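Local structure of uncharacterized protein (Shigella flexneri 5a str. M90T, 5EUR) at residues 8-13 and 55-60. The protein is of unknown function, with a possible but unestablished link to glutathione S-transferases. Sequence-based numbering, arbitrary orientation.
Sequences LDIALS and NDIHAA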
loop_
_atom_site.group_PDB
_atom_site.type_symbol
_atom_site.label_atom_id
_atom_site.label_comp_id
_atom_site.label_asym_id
_atom_site.label_seq_id
_atom_site.Cartn_x
_atom_site.Cartn_y
_atom_site.Cartn_z
ATOM N N LEU A 8 14.763 -3.001 -1.344
ATOM C CA LEU A 8 13.716 -2.857 -0.342
ATOM C C LEU A 8 14.319 -2.930 1.049
ATOM O O LEU A 8 14.996 -3.903 1.395
ATOM C CB LEU A 8 12.641 -3.927 -0.516
ATOM C CG LEU A 8 11.923 -3.985 -1.869
ATOM C CD1 LEU A 8 10.887 -5.102 -1.842
ATOM C CD2 LEU A 8 11.267 -2.643 -2.209
ATOM N N ASP A 9 14.064 -1.893 1.834
ATOM C CA ASP A 9 14.533 -1.781 3.207
ATOM C C ASP A 9 13.477 -2.436 4.079
ATOM O O ASP A 9 12.525 -1.787 4.514
ATOM C CB ASP A 9 14.737 -0.316 3.570
ATOM C CG ASP A 9 15.132 -0.118 5.013
ATOM O OD1 ASP A 9 15.608 -1.086 5.644
ATOM O OD2 ASP A 9 14.954 1.009 5.518
ATOM N N ILE A 10 13.638 -3.740 4.327
ATOM C CA ILE A 10 12.667 -4.525 5.083
ATOM C C ILE A 10 13.361 -5.197 6.260
ATOM O O ILE A 10 14.326 -5.950 6.075
ATOM C CB ILE A 10 11.986 -5.607 4.224
ATOM C CG1 ILE A 10 11.347 -5.028 2.964
ATOM C CG2 ILE A 10 10.932 -6.325 5.038
ATOM C CD1 ILE A 10 10.995 -6.138 1.962
ATOM N N ALA A 11 12.824 -4.987 7.455
ATOM C CA ALA A 11 13.264 -5.712 8.638
ATOM C C ALA A 11 12.062 -6.383 9.268
ATOM O O ALA A 11 11.026 -5.743 9.463
ATOM C CB ALA A 11 13.941 -4.780 9.644
ATOM N N LEU A 12 12.202 -7.663 9.592
ATOM C CA LEU A 12 11.147 -8.417 10.250
ATOM C C LEU A 12 11.323 -8.312 11.761
ATOM O O LEU A 12 12.440 -8.427 12.275
ATOM C CB LEU A 12 11.199 -9.878 9.785
ATOM C CG LEU A 12 10.146 -10.903 10.197
ATOM C CD1 LEU A 12 8.760 -10.436 9.810
ATOM C CD2 LEU A 12 10.437 -12.230 9.513
ATOM N N SER A 13 10.224 -8.067 12.464
ATOM C CA SER A 13 10.260 -7.917 13.911
ATOM C C SER A 13 10.632 -9.239 14.579
ATOM O O SER A 13 10.475 -10.320 14.009
ATOM C CB SER A 13 8.905 -7.435 14.439
ATOM O OG SER A 13 7.911 -8.454 14.369
ATOM N N ASN A 55 13.821 -11.163 -4.721
ATOM C CA ASN A 55 15.102 -11.326 -4.043
ATOM C C ASN A 55 15.141 -10.508 -2.754
ATOM O O ASN A 55 15.651 -10.977 -1.736
ATOM C CB ASN A 55 16.255 -10.959 -4.976
ATOM C CG ASN A 55 16.639 -12.102 -5.911
ATOM O OD1 ASN A 55 16.563 -13.283 -5.545
ATOM N ND2 ASN A 55 17.086 -11.756 -7.106
ATOM N N ASP A 56 14.575 -9.297 -2.760
ATOM C CA ASP A 56 14.544 -8.527 -1.514
ATOM C C ASP A 56 13.586 -9.129 -0.486
ATOM O O ASP A 56 13.845 -9.069 0.733
ATOM C CB ASP A 56 14.180 -7.077 -1.824
ATOM C CG ASP A 56 15.288 -6.366 -2.569
ATOM O OD1 ASP A 56 16.448 -6.867 -2.552
ATOM O OD2 ASP A 56 15.001 -5.329 -3.184
ATOM N N ILE A 57 12.472 -9.701 -0.954
ATOM C CA ILE A 57 11.553 -10.399 -0.061
ATOM C C ILE A 57 12.262 -11.576 0.605
ATOM O O ILE A 57 12.204 -11.749 1.826
ATOM C CB ILE A 57 10.303 -10.851 -0.842
ATOM C CG1 ILE A 57 9.509 -9.633 -1.330
ATOM C CG2 ILE A 57 9.442 -11.795 -0.016
ATOM C CD1 ILE A 57 9.137 -8.653 -0.219
ATOM N N HIS A 58 12.964 -12.383 -0.196
ATOM C CA HIS A 58 13.705 -13.531 0.320
ATOM C C HIS A 58 14.787 -13.089 1.294
ATOM O O HIS A 58 14.937 -13.669 2.379
ATOM C CB HIS A 58 14.316 -14.292 -0.859
ATOM C CG HIS A 58 14.965 -15.593 -0.490
ATOM N ND1 HIS A 58 14.244 -16.714 -0.139
ATOM C CD2 HIS A 58 16.270 -15.957 -0.474
ATOM C CE1 HIS A 58 15.082 -17.716 0.093
ATOM N NE2 HIS A 58 16.315 -17.278 -0.090
ATOM N N ALA A 59 15.528 -12.044 0.929
ATOM C CA ALA A 59 16.618 -11.551 1.769
ATOM C C ALA A 59 16.124 -11.073 3.126
ATOM O O ALA A 59 16.875 -11.124 4.111
ATOM C CB ALA A 59 17.351 -10.418 1.059
ATOM N N ALA A 60 14.885 -10.576 3.196
ATOM C CA ALA A 60 14.346 -10.090 4.456
ATOM C C ALA A 60 13.836 -11.200 5.367
ATOM O O ALA A 60 13.404 -10.909 6.488
ATOM C CB ALA A 60 13.223 -9.087 4.179
HETATM O O HOH W 1 15.222 -6.957 1.804
HETATM O O HOH W 2 14.331 -9.269 8.379
#
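Side chains of an outer strand of the chain's own sheet pack against the last turn of helix 47-59 and Ala-60 just beyond it; two waters bridge the backbones, and one backbone N-H bonds directly to a carboxylate. Leu-8, Ile-10 and Leu-12, alternate residues on and just before strand 10-12, face the C-terminal end of the helix. Two residues ahead of the strand, Leu-8 N donates to Asp-56 OD2 (3.0 Å), nearly straight at 168° but reaching the oxygen from above the carboxylate plane. The two side chains cross at about a right angle, with Leu-8 CB 3.7 Å from Asp-56 CB. The other carboxylate oxygen, OD1, forms a salt bridge with Arg-88 of helix 79-99, so each carboxylate oxygen has a partner of its own. Strand 10-12 is the first of a three-stranded antiparallel meander; its neighbour 18-21 pairs with the backbone of Ala-11, while Ile-10 points to the helix. Ile-10 CG2, set anti to the backbone N, touches Ala-60 CB at 3.7 Å, and its CG1 branch carries CD1 to Ile-57 CD1 (3.8 Å). One water donates to both Leu-8 O and Asp-56 O. A second accepts from Leu-12 N (2.9 Å) and donates to Ala-60 O (2.7 Å), bridging the strand to the residue after the helix.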